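Local coordinates for protein trehalose monomycolate transport factor A (PDB 6T84) that is required for MmpL3-dependent transport of trehalose monomycolate to the mycobacterial cell wall, and for growth and cell elongation, at residues L32-W36 with F63-I67; K37-T43 with R97-I101. One frame throughout, in Å; residues are numbered along the deposited sequence.

Contact 1 (L32-W36 with F63-I67); sequences LLKRW and FIFDI
F65 has its CG placed between its own backbone N and carbonyl carbon (chi1 52°), and this stands the phenyl ring up from strand 60-67 to meet L32, L33 and W36. On the other side W36 carries CG anti to its carbonyl carbon (chi1 -56°), which sends the indole down toward the strand. The two side chains come from opposite directions and their rings lie nearly parallel, 12° apart, but slid so far that they barely overlap. The centroids of the W36 six-membered ring and the F65 ring are 5.5 Å apart. The touch is W36 CZ3 on F65 CZ at 3.5 Å. The far corner of the same indole meets F63 differently, edge against edge, with W36 CH2 3.7 Å from F63 CD2. L33 presses one methyl on F65, CD2 to CE1 at a tight 3.2 Å, and that methyl also reaches I67 CD1 at 4.2 Å. L32 divides its branches: CD2 lies 3.8 Å from F65 CD2, while CD1 lies 4.1 Å from F63 CD2. R35 CG covers one face of the indole, over its centre. All of this is apolar, and the short 3-10 turn 32-35 thereby lays its leucines and the following tryptophan over one face of the antiparallel sheet. Strand 60-67 runs between strands 52-57 and 71-77; V52 and V73 flank F65 there, and W148 of strand 148-153 meets W36 edge-to-face.

Contact 2 (K37-T43 with R97-I101); sequences KRGVMST and RENDI
R38 and D100 form a two-pronged, end-on salt bridge. R38 NH2 gives a nearly straight bond (169°) to the syn lone pair of D100 OD2 at 2.6 Å, while R38 NH1 reaches D100 OD1 at 2.9 Å. Both oxygens lie in the guanidinium plane, and the carboxylate is turned only 16° from it, so the pair of bonds fixes the rotation of both groups. R38 gets there by staying extended from CG to NE; D100 turns its carboxylate up to meet it, CG set between its backbone N and carbonyl carbon (chi1 62°). Next to this bridge, E98 CG lies 3.7 Å from R38 NH1, and the side chain then bends at chi2 to bring its carboxylate beside S42. E98 OE2 is 3.1 Å from S42 OG, and a water joins the same two residues, donating to E98 OE1 at 3.0 Å and bonding S42 OG at 3.2 Å. T43 CG2 approaches the edge of the guanidinium of the poorly ordered R97. Further out, E145 accepts the backbone N-H groups of K37 and R38, positioning the start of the arginine. The contact joins two surface loops, the one between strands 28-29 and 49-50 and the one leading from strand 86-90 into edge strand 102-107; R38 also touches W143 of strand 141-144.

Contacts 1 and 2 use consecutive pieces of one long loop, 32-36 and then 37-43, and their centres are 15 Å apart. Contact 1 seats the first piece on strand 60-67 through apolar side chains; contact 2 ties the second, by charge and water, to loop 97-101 near the opposite end of the nine-stranded sheet's strand order. M41 links them: its CE packs 3.7 Å from F65 CZ, its SD 3.7 Å from I67 CD1, and its CB 3.5 Å from W36 O. The loop thus runs from a partly buried apolar contact to one at the surface within the N-terminal domain, in a part probably on the cytoplasmic side of the membrane, the domain sufficient for MmpL3 interaction.

Contact 1 (L32-W36 with F63-I67)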
ATOM      1  N   LEU A  32      13.116   8.728   2.069  1.00 31.83           N
ATOM      2  CA  LEU A  32      11.863   8.346   1.429  1.00 31.98           C
ATOM      3  C   LEU A  32      10.730   8.061   2.433  1.00 31.41           C
ATOM      4  O   LEU A  32       9.602   8.554   2.265  1.00 32.38           O
ATOM      5  CB  LEU A  32      12.155   7.092   0.587  1.00 33.42           C
ATOM      6  CG  LEU A  32      11.086   6.789  -0.467  1.00 34.93           C
ATOM      7  CD1 LEU A  32      10.961   7.893  -1.438  1.00 33.55           C
ATOM      8  CD2 LEU A  32      11.436   5.525  -1.216  1.00 58.43           C
ATOM      9  N   LEU A  33      11.017   7.295   3.493  1.00 31.11           N
ATOM     10  CA  LEU A  33       9.964   6.753   4.367  1.00 31.56           C
ATOM     11  C   LEU A  33       9.244   7.828   5.152  1.00 32.50           C
ATOM     12  O   LEU A  33       8.148   7.567   5.677  1.00 32.33           O
ATOM     13  CB  LEU A  33      10.542   5.752   5.370  1.00 31.58           C
ATOM     14  CG  LEU A  33      11.176   4.501   4.734  1.00 33.19           C
ATOM     15  CD1 LEU A  33      11.655   3.552   5.796  1.00 35.36           C
ATOM     16  CD2 LEU A  33      10.134   3.808   3.879  1.00 33.48           C
ATOM     17  N   LYS A  34       9.834   9.008   5.271  1.00 33.61           N
ATOM     18  CA  LYS A  34       9.231   9.996   6.141  1.00 34.61           C
ATOM     19  C   LYS A  34       7.905  10.494   5.619  1.00 30.55           C
ATOM     20  O   LYS A  34       7.156  11.112   6.375  1.00 30.99           O
ATOM     21  CB  LYS A  34      10.191  11.183   6.315  1.00 42.86           C
ATOM     22  CG  LYS A  34      11.444  10.835   7.112  1.00 61.14           C
ATOM     23  CD  LYS A  34      12.327  12.069   7.332  1.00 74.15           C
ATOM     24  CE  LYS A  34      13.523  11.768   8.233  1.00 86.77           C
ATOM     25  NZ  LYS A  34      14.484  10.810   7.616  1.00 99.04           N
ATOM     26  N   ARG A  35       7.554  10.206   4.361  0.63 30.59           N
ATOM     27  CA  ARG A  35       6.338  10.825   3.864  0.63 32.51           C
ATOM     28  C   ARG A  35       5.094  10.045   4.236  0.63 28.11           C
ATOM     29  O   ARG A  35       3.994  10.577   4.062  0.63 27.03           O
ATOM     30  CB  ARG A  35       6.368  11.119   2.362  0.63 39.70           C
ATOM     31  CG  ARG A  35       6.672   9.971   1.485  0.63 49.37           C
ATOM     32  CD  ARG A  35       6.662  10.427   0.034  0.63 61.24           C
ATOM     33  NE  ARG A  35       7.659  11.464  -0.209  0.63 41.98           N
ATOM     34  CZ  ARG A  35       7.381  12.670  -0.688  0.63 41.46           C
ATOM     35  NH1 ARG A  35       6.128  12.990  -1.002  0.63 47.20           N
ATOM     36  NH2 ARG A  35       8.364  13.550  -0.859  0.63 39.47           N
ATOM     37  N   TRP A  36       5.248   8.834   4.769  1.00 25.66           N
ATOM     38  CA  TRP A  36       4.096   7.996   5.122  1.00 24.61           C
ATOM     39  C   TRP A  36       4.115   7.643   6.601  1.00 25.87           C
ATOM     40  O   TRP A  36       5.187   7.432   7.186  1.00 27.79           O
ATOM     41  CB  TRP A  36       4.097   6.699   4.297  1.00 23.03           C
ATOM     42  CG  TRP A  36       4.118   7.006   2.849  1.00 21.65           C
ATOM     43  CD1 TRP A  36       3.122   7.596   2.122  1.00 21.69           C
ATOM     44  CD2 TRP A  36       5.206   6.809   1.957  1.00 21.29           C
ATOM     45  NE1 TRP A  36       3.529   7.751   0.810  1.00 21.06           N
ATOM     46  CE2 TRP A  36       4.794   7.249   0.677  1.00 21.18           C
ATOM     47  CE3 TRP A  36       6.484   6.256   2.108  1.00 21.87           C
ATOM     48  CZ2 TRP A  36       5.632   7.198  -0.431  1.00 21.88           C
ATOM     49  CZ3 TRP A  36       7.311   6.181   0.999  1.00 22.87           C
ATOM     50  CH2 TRP A  36       6.887   6.655  -0.251  1.00 22.76           C
ATOM     51  N   PHE A  63       6.302   4.280  -6.005  1.00 14.16           N
ATOM     52  CA  PHE A  63       7.568   3.931  -5.354  1.00 14.88           C
ATOM     53  C   PHE A  63       7.478   2.535  -4.775  1.00 14.25           C
ATOM     54  O   PHE A  63       6.441   2.178  -4.213  1.00 15.16           O
ATOM     55  CB  PHE A  63       7.889   4.926  -4.228  1.00 17.80           C
ATOM     56  CG  PHE A  63       7.929   6.416  -4.692  1.00 20.83           C
ATOM     57  CD1 PHE A  63       8.264   6.788  -5.998  1.00 23.76           C
ATOM     58  CD2 PHE A  63       7.649   7.408  -3.821  1.00 23.34           C
ATOM     59  CE1 PHE A  63       8.328   8.133  -6.428  1.00 26.30           C
ATOM     60  CE2 PHE A  63       7.730   8.749  -4.214  1.00 26.06           C
ATOM     61  CZ  PHE A  63       8.071   9.105  -5.522  1.00 26.67           C
ATOM     62  N   ILE A  64       8.510   1.722  -4.954  1.00 13.20           N
ATOM     63  CA  ILE A  64       8.542   0.353  -4.449  1.00 13.11           C
ATOM     64  C   ILE A  64       9.833   0.215  -3.672  1.00 13.53           C
ATOM     65  O   ILE A  64      10.898   0.589  -4.177  1.00 15.17           O
ATOM     66  CB  ILE A  64       8.494  -0.654  -5.609  1.00 13.59           C
ATOM     67  CG1 ILE A  64       7.245  -0.362  -6.486  1.00 14.29           C
ATOM     68  CG2 ILE A  64       8.443  -2.101  -5.034  1.00 14.77           C
ATOM     69  CD1 ILE A  64       7.546   0.381  -7.776  1.00 14.53           C
ATOM     70  N   PHE A  65       9.749  -0.320  -2.458  1.00 14.38           N
ATOM     71  CA  PHE A  65      10.963  -0.354  -1.634  1.00 14.88           C
ATOM     72  C   PHE A  65      10.799  -1.400  -0.543  1.00 14.24           C
ATOM     73  O   PHE A  65       9.687  -1.868  -0.266  1.00 15.01           O
ATOM     74  CB  PHE A  65      11.287   1.025  -1.022  1.00 15.48           C
ATOM     75  CG  PHE A  65      10.139   1.625  -0.298  1.00 16.97           C
ATOM     76  CD1 PHE A  65       9.922   1.335   1.057  1.00 18.15           C
ATOM     77  CD2 PHE A  65       9.226   2.431  -0.970  1.00 17.39           C
ATOM     78  CE1 PHE A  65       8.786   1.848   1.733  1.00 18.95           C
ATOM     79  CE2 PHE A  65       8.123   2.979  -0.291  1.00 18.73           C
ATOM     80  CZ  PHE A  65       7.907   2.693   1.064  1.00 19.23           C
ATOM     81  N   ASP A  66      11.927  -1.788   0.059  1.00 14.73           N
ATOM     82  CA  ASP A  66      11.925  -2.721   1.172  1.00 16.02           C
ATOM     83  C   ASP A  66      12.199  -1.957   2.462  1.00 16.89           C
ATOM     84  O   ASP A  66      13.012  -1.028   2.487  1.00 17.43           O
ATOM     85  CB  ASP A  66      13.017  -3.788   1.001  1.00 17.45           C
ATOM     86  CG  ASP A  66      12.850  -4.597  -0.260  1.00 18.13           C
ATOM     87  OD1 ASP A  66      11.709  -4.730  -0.757  1.00 16.82           O
ATOM     88  OD2 ASP A  66      13.867  -5.154  -0.731  1.00 20.50           O
ATOM     89  N   ILE A  67      11.509  -2.359   3.520  1.00 18.04           N
ATOM     90  CA  ILE A  67      11.834  -1.955   4.884  1.00 20.64           C
ATOM     91  C   ILE A  67      12.381  -3.207   5.542  1.00 23.55           C
ATOM     92  O   ILE A  67      11.628  -4.140   5.817  1.00 24.42           O
ATOM     93  CB  ILE A  67      10.582  -1.457   5.628  1.00 22.17           C
ATOM     94  CG1 ILE A  67       9.872  -0.378   4.771  1.00 23.30           C
ATOM     95  CG2 ILE A  67      10.951  -0.985   7.036  1.00 23.03           C
ATOM     96  CD1 ILE A  67       8.598   0.179   5.410  1.00 24.40           C
TER

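Contact 2 (K37-T43 with R97-I101)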
ATOM      1  N   LYS A  37       2.934   7.623   7.220  1.00 25.69           N
ATOM      2  CA  LYS A  37       2.857   7.526   8.671  1.00 27.32           C
ATOM      3  C   LYS A  37       2.052   6.337   9.170  1.00 26.39           C
ATOM      4  O   LYS A  37       2.121   6.034  10.368  1.00 27.72           O
ATOM      5  CB  LYS A  37       2.219   8.797   9.270  1.00 31.70           C
ATOM      6  CG  LYS A  37       2.848  10.111   8.790  1.00 39.44           C
ATOM      7  CD  LYS A  37       4.090  10.381   9.567  1.00 67.26           C
ATOM      8  CE  LYS A  37       4.535  11.811   9.419  1.00 50.15           C
ATOM      9  NZ  LYS A  37       5.787  12.008  10.204  1.00 55.20           N
ATOM     10  N   ARG A  38       1.251   5.692   8.316  1.00 24.73           N
ATOM     11  CA  ARG A  38       0.312   4.675   8.794  1.00 23.09           C
ATOM     12  C   ARG A  38       0.654   3.301   8.212  1.00 21.53           C
ATOM     13  O   ARG A  38       1.768   3.094   7.725  1.00 21.79           O
ATOM     14  CB  ARG A  38      -1.126   5.107   8.466  1.00 24.12           C
ATOM     15  CG  ARG A  38      -1.536   6.394   9.138  1.00 27.28           C
ATOM     16  CD  ARG A  38      -3.052   6.517   9.126  1.00 31.05           C
ATOM     17  NE  ARG A  38      -3.541   7.774   9.630  1.00 35.18           N
ATOM     18  CZ  ARG A  38      -4.259   7.889  10.736  1.00 33.37           C
ATOM     19  NH1 ARG A  38      -4.568   6.825  11.472  1.00 32.75           N
ATOM     20  NH2 ARG A  38      -4.697   9.067  11.095  1.00 33.29           N
ATOM     21  N   GLY A  39      -0.293   2.349   8.261  1.00 20.95           N
ATOM     22  CA  GLY A  39      -0.012   1.006   7.779  1.00 20.89           C
ATOM     23  C   GLY A  39       1.210   0.452   8.465  1.00 23.41           C
ATOM     24  O   GLY A  39       1.388   0.610   9.686  1.00 25.06           O
ATOM     25  N   VAL A  40       2.116  -0.147   7.682  1.00 24.61           N
ATOM     26  CA  VAL A  40       3.356  -0.655   8.275  1.00 26.45           C
ATOM     27  C   VAL A  40       4.305   0.423   8.748  1.00 29.38           C
ATOM     28  O   VAL A  40       5.246   0.105   9.491  1.00 33.19           O
ATOM     29  CB  VAL A  40       4.152  -1.619   7.370  1.00 25.21           C
ATOM     30  CG1 VAL A  40       3.340  -2.803   7.056  1.00 25.71           C
ATOM     31  CG2 VAL A  40       4.571  -0.957   6.097  1.00 24.22           C
ATOM     32  N   MET A  41       4.084   1.680   8.369  1.00 27.51           N
ATOM     33  CA  MET A  41       5.014   2.736   8.762  1.00 30.50           C
ATOM     34  C   MET A  41       4.894   3.103  10.237  1.00 35.32           C
ATOM     35  O   MET A  41       5.855   3.625  10.804  1.00 50.49           O
ATOM     36  CB  MET A  41       4.816   3.994   7.926  1.00 30.09           C
ATOM     37  CG  MET A  41       4.790   3.820   6.454  1.00 32.71           C
ATOM     38  SD  MET A  41       6.258   2.980   5.802  1.00 40.09           S
ATOM     39  CE  MET A  41       5.742   2.765   4.106  1.00 72.01           C
ATOM     40  N   SER A  42       3.765   2.803  10.883  1.00 44.57           N
ATOM     41  CA  SER A  42       3.642   3.199  12.283  1.00 59.14           C
ATOM     42  C   SER A  42       4.373   2.250  13.231  1.00 42.05           C
ATOM     43  O   SER A  42       4.776   2.671  14.320  1.00 78.02           O
ATOM     44  CB  SER A  42       2.176   3.365  12.675  1.00 59.31           C
ATOM     45  OG  SER A  42       1.444   2.166  12.475  1.00 42.52           O
ATOM     46  N   THR A  43       4.572   0.988  12.836  0.82 44.30           N
ATOM     47  CA  THR A  43       5.236  -0.001  13.679  0.82 55.81           C
ATOM     48  C   THR A  43       6.730  -0.148  13.373  0.82 36.44           C
ATOM     49  O   THR A  43       7.342  -1.157  13.743  0.82 49.75           O
ATOM     50  CB  THR A  43       4.521  -1.353  13.614  0.82 48.63           C
ATOM     51  OG1 THR A  43       4.502  -1.836  12.264  0.82 51.77           O
ATOM     52  CG2 THR A  43       3.087  -1.222  14.123  0.82 62.04           C
ATOM     53  N   ARG A  97      -2.764   0.325  15.256  1.00 29.97           N
ATOM     54  CA  ARG A  97      -2.587   0.753  16.641  1.00 35.31           C
ATOM     55  C   ARG A  97      -3.082   2.172  16.895  1.00 30.23           C
ATOM     56  O   ARG A  97      -3.310   2.523  18.065  1.00 31.52           O
ATOM     57  CB  ARG A  97      -1.118   0.628  17.058  1.00 48.77           C
ATOM     58  CG  ARG A  97      -0.598  -0.802  16.958  1.00120.21           C
ATOM     59  CD  ARG A  97       0.737  -1.010  17.663  1.00115.95           C
ATOM     60  NE  ARG A  97       1.170  -2.406  17.574  1.00130.00           N
ATOM     61  CZ  ARG A  97       0.884  -3.346  18.475  1.00128.49           C
ATOM     62  NH1 ARG A  97       0.168  -3.050  19.551  1.00118.61           N
ATOM     63  NH2 ARG A  97       1.320  -4.588  18.303  1.00101.54           N
ATOM     64  N   GLU A  98      -3.240   2.993  15.858  1.00 29.82           N
ATOM     65  CA  GLU A  98      -3.631   4.394  16.040  1.00 34.38           C
ATOM     66  C   GLU A  98      -4.990   4.510  16.720  1.00 45.29           C
ATOM     67  O   GLU A  98      -5.851   3.633  16.596  1.00 39.80           O
ATOM     68  CB  GLU A  98      -3.675   5.137  14.706  1.00 40.07           C
ATOM     69  CG  GLU A  98      -2.303   5.326  14.049  1.00 51.98           C
ATOM     70  CD  GLU A  98      -1.813   4.097  13.282  1.00 71.04           C
ATOM     71  OE1 GLU A  98      -2.363   2.991  13.467  1.00 67.00           O
ATOM     72  OE2 GLU A  98      -0.870   4.249  12.482  1.00 59.22           O
ATOM     73  N   ASN A  99      -5.188   5.623  17.419  1.00 39.24           N
ATOM     74  CA  ASN A  99      -6.373   5.858  18.236  1.00 46.72           C
ATOM     75  C   ASN A  99      -7.464   6.642  17.512  1.00 45.84           C
ATOM     76  O   ASN A  99      -8.472   6.992  18.135  1.00 41.90           O
ATOM     77  CB  ASN A  99      -5.987   6.554  19.561  1.00 37.65           C
ATOM     78  CG  ASN A  99      -5.072   5.688  20.425  1.00 68.37           C
ATOM     79  OD1 ASN A  99      -5.288   4.480  20.555  1.00 70.61           O
ATOM     80  ND2 ASN A  99      -4.036   6.299  21.002  1.00 79.05           N
ATOM     81  N   ASP A 100      -7.307   6.910  16.215  1.00 32.45           N
ATOM     82  CA  ASP A 100      -8.302   7.625  15.433  1.00 26.83           C
ATOM     83  C   ASP A 100      -8.914   6.734  14.356  1.00 24.00           C
ATOM     84  O   ASP A 100      -9.521   7.231  13.409  1.00 24.77           O
ATOM     85  CB  ASP A 100      -7.731   8.901  14.813  1.00 27.88           C
ATOM     86  CG  ASP A 100      -6.606   8.621  13.848  1.00 29.33           C
ATOM     87  OD1 ASP A 100      -6.096   7.477  13.870  1.00 29.35           O
ATOM     88  OD2 ASP A 100      -6.239   9.553  13.087  1.00 30.14           O
ATOM     89  N   ILE A 101      -8.727   5.431  14.464  1.00 22.04           N
ATOM     90  CA  ILE A 101      -9.134   4.517  13.401  1.00 19.70           C
ATOM     91  C   ILE A 101      -9.807   3.305  14.037  1.00 19.49           C
ATOM     92  O   ILE A 101      -9.371   2.813  15.082  1.00 21.03           O
ATOM     93  CB  ILE A 101      -7.925   4.142  12.510  1.00 20.65           C
ATOM     94  CG1 ILE A 101      -8.408   3.327  11.292  1.00 20.81           C
ATOM     95  CG2 ILE A 101      -6.840   3.399  13.299  1.00 21.99           C
ATOM     96  CD1 ILE A 101      -7.369   3.161  10.187  1.00 21.08           C
TER
HETATM   97  O   HOH W   1      -1.352   1.157  11.366  1.00 27.69           O